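Local atomic coordinates of PpBBE-like 1 D396N (PDB entry 6EO5), a protein that is an engineered variant of a moss berberine bridge enzyme homologue, a flavin-dependent cellobiose oxidase that carries FAD in the fold of the VAO family. Residues Leu171-Val176 with Gly206-Phe211; Gln188-Leu193 with Lys454-Gln459. One frame throughout, in Å; residues are numbered along the deposited sequence.

How the contacts relate
Contact 1 joins strands 170-176 and 207-217, neighbours in the antiparallel sheet of the FAD-binding part of the chain. Contact 2 joins the start of helix 191-200 to the end of helix 446-456. Their centres are about 13 Å apart. Along the chain the order is 171-176, 188-193, 206-211 and 454-459, so helix 191-200 belongs to the connection between the two strands of contact 1. Leu193 packs on both sites: its CD2 is 3.8 Å from Leu175 CD2 and also meets Trp456. This places the end of helix 446-456, in the berberine-like C-terminal region, near the sheet whose strand 207-217 holds the adenine of FAD.

Contact 1. Residues Leu171-Val176 with Gly206-Phe211; sequences LEVQLV and GIVTQF. With FAD (flavin-adenine dinucleotide), chain C.
Val173 and Phe211 lie side by side on one face of the sheet and point the same way. Val173 CG1 is anti to its own carbonyl carbon (chi1 -69°), which puts it obliquely against the ring, 3.5 Å from Phe211 CD1. One face of the same ring takes Val208 CG1, offset toward the rim. Leu175 continues this apolar face, with its CB 4.1 Å from Val208 CG2. Val176 points to the other face, and its CG2 meets the methyl of Thr209 where the two side chains cross at about a right angle. Helix 57-70 also packs on Val176 and Ile207.

The strands are antiparallel neighbours in the FAD-binding domain of the VAO family. A classic beta bulge interrupts their pairing, because Thr209 and Gln210 both face Gln174. Gln174 N donates to Gln210 O at 3.1 Å. Gln174 O accepts Thr209 N at 2.7 Å in the carbonyl plane. Thr209 OG1 binds the same oxygen from above that plane. Gln210 N adds a weak bond to it. Beyond the bulge, Val176 and Ile207 exchange two backbone bonds.

Strand 207-217 also reads the adenine of FAD. Val208 N donates to FAD N1A at 3.0 Å, and FAD N6A donates to Val208 O in a nearly straight bond (175°). Gly206 has a positive phi, in a conformation that suits glycine, and its O lies near FAD C2A.

At the polar edge, Gln174 and Gln210 run alongside each other with extended chains. Their amide planes are 38° apart, and the two amides pack without bonding to each other. Gln210 OE1 bonds to Gln104. Gln210 NE2 donates to a water at 2.8 Å, which in turn donates to Glu172 OE2. Glu172 OE1 accepts from Asn186.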
loop_
_atom_site.group_PDB
_atom_site.type_symbol
_atom_site.label_atom_id
_atom_site.label_comp_id
_atom_site.label_asym_id
_atom_site.label_seq_id
_atom_site.Cartn_x
_atom_site.Cartn_y
_atom_site.Cartn_z
ATOM N N LEU A 171 15.200 -6.180 -3.421
ATOM C CA LEU A 171 16.530 -6.389 -3.969
ATOM C C LEU A 171 16.482 -6.989 -5.365
ATOM O O LEU A 171 17.444 -6.824 -6.133
ATOM C CB LEU A 171 17.347 -7.306 -3.049
ATOM C CG LEU A 171 17.951 -6.759 -1.757
ATOM C CD1 LEU A 171 18.366 -7.899 -0.878
ATOM C CD2 LEU A 171 19.157 -5.894 -2.066
ATOM N N GLU A 172 15.375 -7.650 -5.708
ATOM C CA GLU A 172 15.223 -8.344 -6.973
ATOM C C GLU A 172 13.788 -8.841 -7.098
ATOM O O GLU A 172 13.164 -9.208 -6.101
ATOM C CB GLU A 172 16.202 -9.516 -7.069
ATOM C CG GLU A 172 16.163 -10.263 -8.383
ATOM C CD GLU A 172 16.864 -11.610 -8.321
ATOM O OE1 GLU A 172 18.114 -11.635 -8.404
ATOM O OE2 GLU A 172 16.158 -12.643 -8.185
ATOM N N VAL A 173 13.272 -8.846 -8.330
ATOM C CA VAL A 173 12.008 -9.498 -8.654
ATOM C C VAL A 173 12.231 -10.451 -9.817
ATOM O O VAL A 173 13.192 -10.330 -10.581
ATOM C CB VAL A 173 10.875 -8.509 -9.033
ATOM C CG1 VAL A 173 10.431 -7.700 -7.839
ATOM C CG2 VAL A 173 11.313 -7.608 -10.171
ATOM N N GLN A 174 11.307 -11.396 -9.952
ATOM C CA GLN A 174 11.155 -12.184 -11.164
ATOM C C GLN A 174 9.721 -12.061 -11.639
ATOM O O GLN A 174 8.791 -12.171 -10.832
ATOM C CB GLN A 174 11.490 -13.642 -10.931
ATOM C CG GLN A 174 12.876 -13.815 -10.402
ATOM C CD GLN A 174 13.233 -15.256 -10.276
ATOM O OE1 GLN A 174 12.463 -16.134 -10.692
ATOM N NE2 GLN A 174 14.402 -15.527 -9.702
ATOM N N LEU A 175 9.546 -11.836 -12.942
ATOM C CA LEU A 175 8.217 -11.691 -13.514
ATOM C C LEU A 175 8.146 -12.398 -14.861
ATOM O O LEU A 175 9.161 -12.673 -15.503
ATOM C CB LEU A 175 7.819 -10.210 -13.668
ATOM C CG LEU A 175 8.675 -9.324 -14.570
ATOM C CD1 LEU A 175 8.064 -9.227 -15.964
ATOM C CD2 LEU A 175 8.828 -7.954 -13.939
ATOM N N VAL A 176 6.914 -12.684 -15.272
ATOM C CA VAL A 176 6.592 -13.177 -16.605
ATOM C C VAL A 176 6.210 -11.971 -17.453
ATOM O O VAL A 176 5.206 -11.306 -17.172
ATOM C CB VAL A 176 5.451 -14.207 -16.550
ATOM C CG1 VAL A 176 5.022 -14.629 -17.946
ATOM C CG2 VAL A 176 5.872 -15.405 -15.719
ATOM N N GLY A 206 4.146 -6.572 -16.363
ATOM C CA GLY A 206 4.114 -8.013 -16.322
ATOM C C GLY A 206 3.695 -8.502 -14.958
ATOM O O GLY A 206 3.298 -7.724 -14.083
ATOM N N ILE A 207 3.794 -9.812 -14.765
ATOM C CA ILE A 207 3.278 -10.478 -13.579
ATOM C C ILE A 207 4.473 -10.907 -12.737
ATOM O O ILE A 207 5.161 -11.874 -13.075
ATOM C CB ILE A 207 2.389 -11.668 -13.948
ATOM C CG1 ILE A 207 1.224 -11.173 -14.806
ATOM C CG2 ILE A 207 1.921 -12.391 -12.690
ATOM C CD1 ILE A 207 0.240 -12.216 -15.177
ATOM N N VAL A 208 4.731 -10.182 -11.645
ATOM C CA VAL A 208 5.785 -10.565 -10.713
ATOM C C VAL A 208 5.404 -11.877 -10.044
ATOM O O VAL A 208 4.285 -12.031 -9.537
ATOM C CB VAL A 208 6.029 -9.459 -9.675
ATOM C CG1 VAL A 208 6.996 -9.950 -8.586
ATOM C CG2 VAL A 208 6.583 -8.212 -10.345
ATOM N N THR A 209 6.325 -12.839 -10.058
ATOM C CA THR A 209 6.079 -14.130 -9.425
ATOM C C THR A 209 6.759 -14.273 -8.073
ATOM O O THR A 209 6.232 -14.978 -7.206
ATOM C CB THR A 209 6.533 -15.275 -10.334
ATOM O OG1 THR A 209 7.894 -15.052 -10.727
ATOM C CG2 THR A 209 5.640 -15.357 -11.564
ATOM N N GLN A 210 7.903 -13.623 -7.860
ATOM C CA GLN A 210 8.496 -13.640 -6.534
ATOM C C GLN A 210 9.331 -12.387 -6.300
ATOM O O GLN A 210 9.799 -11.732 -7.237
ATOM C CB GLN A 210 9.339 -14.898 -6.308
ATOM C CG GLN A 210 10.658 -14.951 -7.047
ATOM C CD GLN A 210 11.565 -16.027 -6.479
ATOM O OE1 GLN A 210 11.091 -17.040 -5.954
ATOM N NE2 GLN A 210 12.875 -15.804 -6.559
ATOM N N PHE A 211 9.495 -12.066 -5.019
ATOM C CA PHE A 211 10.322 -10.973 -4.540
ATOM C C PHE A 211 11.511 -11.512 -3.752
ATOM O O PHE A 211 11.429 -12.564 -3.110
ATOM C CB PHE A 211 9.533 -10.047 -3.613
ATOM C CG PHE A 211 8.480 -9.250 -4.287
ATOM C CD1 PHE A 211 8.777 -8.003 -4.811
ATOM C CD2 PHE A 211 7.181 -9.720 -4.364
ATOM C CE1 PHE A 211 7.811 -7.246 -5.426
ATOM C CE2 PHE A 211 6.192 -8.964 -4.982
ATOM C CZ PHE A 211 6.510 -7.723 -5.514
HETATM P PA FAD C . -4.184 -5.858 -5.406
HETATM O O1A FAD C . -5.555 -5.241 -5.630
HETATM O O2A FAD C . -4.206 -7.355 -5.579
HETATM O O5B FAD C . -3.019 -5.197 -6.307
HETATM C C5B FAD C . -2.965 -3.806 -6.542
HETATM C C4B FAD C . -2.326 -3.510 -7.895
HETATM O O4B FAD C . -1.100 -4.206 -8.019
HETATM C C3B FAD C . -3.200 -3.963 -9.051
HETATM O O3B FAD C . -2.978 -3.100 -10.144
HETATM C C2B FAD C . -2.639 -5.321 -9.380
HETATM O O2B FAD C . -2.904 -5.691 -10.710
HETATM C C1B FAD C . -1.154 -5.126 -9.097
HETATM N N9A FAD C . -0.539 -6.434 -8.776
HETATM C C8A FAD C . -0.959 -7.329 -7.821
HETATM N N7A FAD C . -0.151 -8.411 -7.851
HETATM C C5A FAD C . 0.777 -8.225 -8.813
HETATM C C6A FAD C . 1.818 -9.016 -9.262
HETATM N N6A FAD C . 2.035 -10.201 -8.702
HETATM N N1A FAD C . 2.627 -8.565 -10.283
HETATM C C2A FAD C . 2.381 -7.340 -10.859
HETATM N N3A FAD C . 1.338 -6.555 -10.415
HETATM C C4A FAD C . 0.545 -6.993 -9.408
HETATM N N1 FAD C . -0.819 0.984 2.130
HETATM C C2 FAD C . 0.348 1.288 2.839
HETATM O O2 FAD C . 1.376 1.731 2.285
HETATM N N3 FAD C . 0.373 1.074 4.207
HETATM C C4 FAD C . -0.735 0.580 4.862
HETATM O O4 FAD C . -0.681 0.388 6.073
HETATM C C4X FAD C . -1.894 0.283 4.160
HETATM N N5 FAD C . -2.980 -0.255 4.816
HETATM C C5X FAD C . -3.999 -0.844 4.091
HETATM C C6 FAD C . -5.020 -1.507 4.764
HETATM C C7 FAD C . -6.015 -2.228 4.086
HETATM C C7M FAD C . -7.098 -2.950 4.855
HETATM C C8 FAD C . -6.028 -2.175 2.675
HETATM C C8M FAD C . -7.138 -2.830 1.875
HETATM C C9 FAD C . -5.039 -1.422 2.014
HETATM C C9A FAD C . -4.002 -0.766 2.700
HETATM N N10 FAD C . -3.029 0.022 2.071
HETATM C C10 FAD C . -1.921 0.447 2.778
HETATM C "C1'" FAD C . -2.993 0.187 0.588
HETATM C "C2'" FAD C . -2.176 -0.950 -0.018
HETATM O "O2'" FAD C . -0.786 -0.752 0.104
HETATM C "C3'" FAD C . -2.526 -1.066 -1.483
HETATM O "O3'" FAD C . -3.911 -1.314 -1.535
HETATM C "C4'" FAD C . -1.718 -2.187 -2.131
HETATM O "O4'" FAD C . -1.488 -1.853 -3.486
HETATM C "C5'" FAD C . -2.440 -3.526 -1.991
HETATM O "O5'" FAD C . -1.801 -4.580 -2.681
HETATM P P FAD C . -2.639 -5.935 -2.956
HETATM O O1P FAD C . -1.728 -6.972 -3.570
HETATM O O2P FAD C . -3.365 -6.452 -1.743
HETATM O O3P FAD C . -3.832 -5.414 -3.901
HETATM O O HOH W 1 13.491 -13.082 -6.583
#

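Contact 2. Residues Gln188-Leu193 with Lys454-Gln459; sequences QKNKDL and KKWDPQ
Leu193 lays its CD2 methyl over one face of the Trp456 indole. This is a CH-pi contact, with CD2 4.0 Å from the centroid of the six-membered ring and only 6° off the ring normal. The side chain reaches this place with CG anti to the backbone N (chi1 -170°). Leu193 CB also rests near the ring, 4.1 Å from Trp456 CE2. The contact joins two helix ends: the first turn of helix 191-200 and the last turn of helix 446-456, in the berberine-like C-terminal region. Val183 of strand 182-186 touches Leu193, Asn190 and Trp456, which links the contact to that strand. A bound N-acetylglucosamine lies near the Trp456 side chain, about 4 Å from it.

Asn190 sits at the N-cap position, but its side chain makes no capping bond. Its OD1 meets the indole edge, 3.8 Å from Trp456 CZ2. The amide stands almost perpendicular to the ring, and Asn190 ND2 donates to Thr184 O.

Asp192 supplies the polar grip. Lys455, with an extended chain, forms a salt bridge from NZ to Asp192 OD2 at 3.1 Å. Asp192 OD1 takes a weak bond from Leu193 N. Trp456 NE1 donates to Asp192 OD2 at 3.0 Å (162°), reaching the carboxylate plane from the face opposite to Lys455 NZ.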
loop_
_atom_site.group_PDB
_atom_site.type_symbol
_atom_site.label_atom_id
_atom_site.label_comp_id
_atom_site.label_asym_id
_atom_site.label_seq_id
_atom_site.Cartn_x
_atom_site.Cartn_y
_atom_site.Cartn_z
ATOM N N GLN A 188 21.799 -5.287 -11.042
ATOM C CA GLN A 188 22.669 -5.673 -12.148
ATOM C C GLN A 188 21.891 -6.002 -13.415
ATOM O O GLN A 188 22.080 -5.348 -14.443
ATOM C CB GLN A 188 23.555 -6.861 -11.751
ATOM C CG GLN A 188 24.775 -6.460 -10.950
ATOM C CD GLN A 188 24.425 -5.986 -9.551
ATOM O OE1 GLN A 188 23.695 -6.664 -8.815
ATOM N NE2 GLN A 188 24.936 -4.811 -9.176
ATOM N N LYS A 189 21.005 -6.991 -13.368
ATOM C CA LYS A 189 20.292 -7.460 -14.549
ATOM C C LYS A 189 19.021 -6.629 -14.764
ATOM O O LYS A 189 18.184 -6.518 -13.858
ATOM C CB LYS A 189 19.970 -8.951 -14.385
ATOM C CG LYS A 189 19.694 -9.698 -15.685
ATOM C CD LYS A 189 19.324 -11.155 -15.418
ATOM C CE LYS A 189 18.741 -11.830 -16.662
ATOM N NZ LYS A 189 18.296 -13.240 -16.413
ATOM N N ASN A 190 18.884 -6.030 -15.955
ATOM C CA ASN A 190 17.659 -5.319 -16.349
ATOM C C ASN A 190 17.353 -4.138 -15.419
ATOM O O ASN A 190 16.254 -4.023 -14.876
ATOM C CB ASN A 190 16.468 -6.280 -16.404
ATOM C CG ASN A 190 16.581 -7.285 -17.534
ATOM O OD1 ASN A 190 17.047 -6.954 -18.618
ATOM N ND2 ASN A 190 16.154 -8.515 -17.288
ATOM N N LYS A 191 18.340 -3.244 -15.256
ATOM C CA LYS A 191 18.209 -2.126 -14.320
ATOM C C LYS A 191 16.976 -1.264 -14.601
ATOM O O LYS A 191 16.396 -0.687 -13.669
ATOM C CB LYS A 191 19.464 -1.251 -14.368
ATOM C CG LYS A 191 20.769 -2.020 -14.230
ATOM C CD LYS A 191 21.975 -1.084 -14.190
ATOM C CE LYS A 191 23.274 -1.884 -14.165
ATOM N NZ LYS A 191 24.479 -1.032 -13.946
ATOM N N ASP A 192 16.572 -1.148 -15.870
ATOM C CA ASP A 192 15.419 -0.315 -16.221
ATOM C C ASP A 192 14.133 -0.892 -15.639
ATOM O O ASP A 192 13.359 -0.185 -14.983
ATOM C CB ASP A 192 15.316 -0.170 -17.750
ATOM C CG ASP A 192 15.367 -1.519 -18.497
ATOM O OD1 ASP A 192 16.021 -2.471 -18.016
ATOM O OD2 ASP A 192 14.763 -1.626 -19.580
ATOM N N LEU A 193 13.896 -2.185 -15.865
ATOM C CA LEU A 193 12.756 -2.858 -15.256
ATOM C C LEU A 193 12.833 -2.798 -13.735
ATOM O O LEU A 193 11.807 -2.670 -13.052
ATOM C CB LEU A 193 12.709 -4.301 -15.748
ATOM C CG LEU A 193 11.470 -5.119 -15.429
ATOM C CD1 LEU A 193 10.252 -4.447 -15.994
ATOM C CD2 LEU A 193 11.637 -6.498 -16.016
ATOM N N LYS A 454 7.314 0.979 -23.279
ATOM C CA LYS A 454 7.458 0.708 -24.708
ATOM C C LYS A 454 8.348 -0.502 -24.940
ATOM O O LYS A 454 8.045 -1.366 -25.771
ATOM C CB LYS A 454 8.036 1.931 -25.422
ATOM C CG LYS A 454 7.110 3.136 -25.427
ATOM C CD LYS A 454 7.812 4.401 -25.937
ATOM C CE LYS A 454 7.094 5.001 -27.151
ATOM N NZ LYS A 454 7.189 6.491 -27.173
ATOM N N LYS A 455 9.438 -0.587 -24.183
ATOM C CA LYS A 455 10.399 -1.664 -24.352
ATOM C C LYS A 455 9.824 -3.010 -23.934
ATOM O O LYS A 455 10.053 -4.016 -24.609
ATOM C CB LYS A 455 11.660 -1.335 -23.558
ATOM C CG LYS A 455 12.629 -2.472 -23.401
ATOM C CD LYS A 455 13.932 -1.962 -22.810
ATOM C CE LYS A 455 14.880 -3.091 -22.481
ATOM N NZ LYS A 455 16.219 -2.533 -22.171
ATOM N N TRP A 456 9.064 -3.060 -22.840
ATOM C CA TRP A 456 8.717 -4.342 -22.243
ATOM C C TRP A 456 7.302 -4.814 -22.535
ATOM O O TRP A 456 6.977 -5.962 -22.218
ATOM C CB TRP A 456 8.935 -4.298 -20.720
ATOM C CG TRP A 456 10.380 -4.288 -20.326
ATOM C CD1 TRP A 456 11.140 -3.195 -20.022
ATOM C CD2 TRP A 456 11.248 -5.422 -20.212
ATOM N NE1 TRP A 456 12.426 -3.577 -19.719
ATOM C CE2 TRP A 456 12.518 -4.940 -19.820
ATOM C CE3 TRP A 456 11.074 -6.801 -20.394
ATOM C CZ2 TRP A 456 13.608 -5.787 -19.608
ATOM C CZ3 TRP A 456 12.158 -7.646 -20.183
ATOM C CH2 TRP A 456 13.411 -7.134 -19.796
ATOM N N ASP A 457 6.450 -3.977 -23.115
ATOM C CA ASP A 457 5.090 -4.383 -23.487
ATOM C C ASP A 457 4.602 -3.470 -24.608
ATOM O O ASP A 457 3.665 -2.672 -24.434
ATOM C CB ASP A 457 4.160 -4.335 -22.273
ATOM C CG ASP A 457 2.735 -4.805 -22.581
ATOM O OD1 ASP A 457 2.503 -5.440 -23.635
ATOM O OD2 ASP A 457 1.833 -4.533 -21.751
ATOM N N PRO A 458 5.218 -3.563 -25.793
ATOM C CA PRO A 458 4.858 -2.633 -26.875
ATOM C C PRO A 458 3.424 -2.793 -27.348
ATOM O O PRO A 458 2.837 -1.826 -27.850
ATOM C CB PRO A 458 5.868 -2.973 -27.979
ATOM C CG PRO A 458 6.950 -3.760 -27.315
ATOM C CD PRO A 458 6.265 -4.505 -26.210
ATOM N N GLN A 459 2.846 -3.985 -27.194
ATOM C CA GLN A 459 1.455 -4.255 -27.541
ATOM C C GLN A 459 0.470 -3.874 -26.445
ATOM O O GLN A 459 -0.735 -4.085 -26.634
ATOM C CB GLN A 459 1.249 -5.742 -27.863
ATOM C CG GLN A 459 2.268 -6.361 -28.790
ATOM C CD GLN A 459 2.565 -5.484 -29.983
ATOM O OE1 GLN A 459 1.655 -4.924 -30.609
ATOM N NE2 GLN A 459 3.852 -5.339 -30.299
#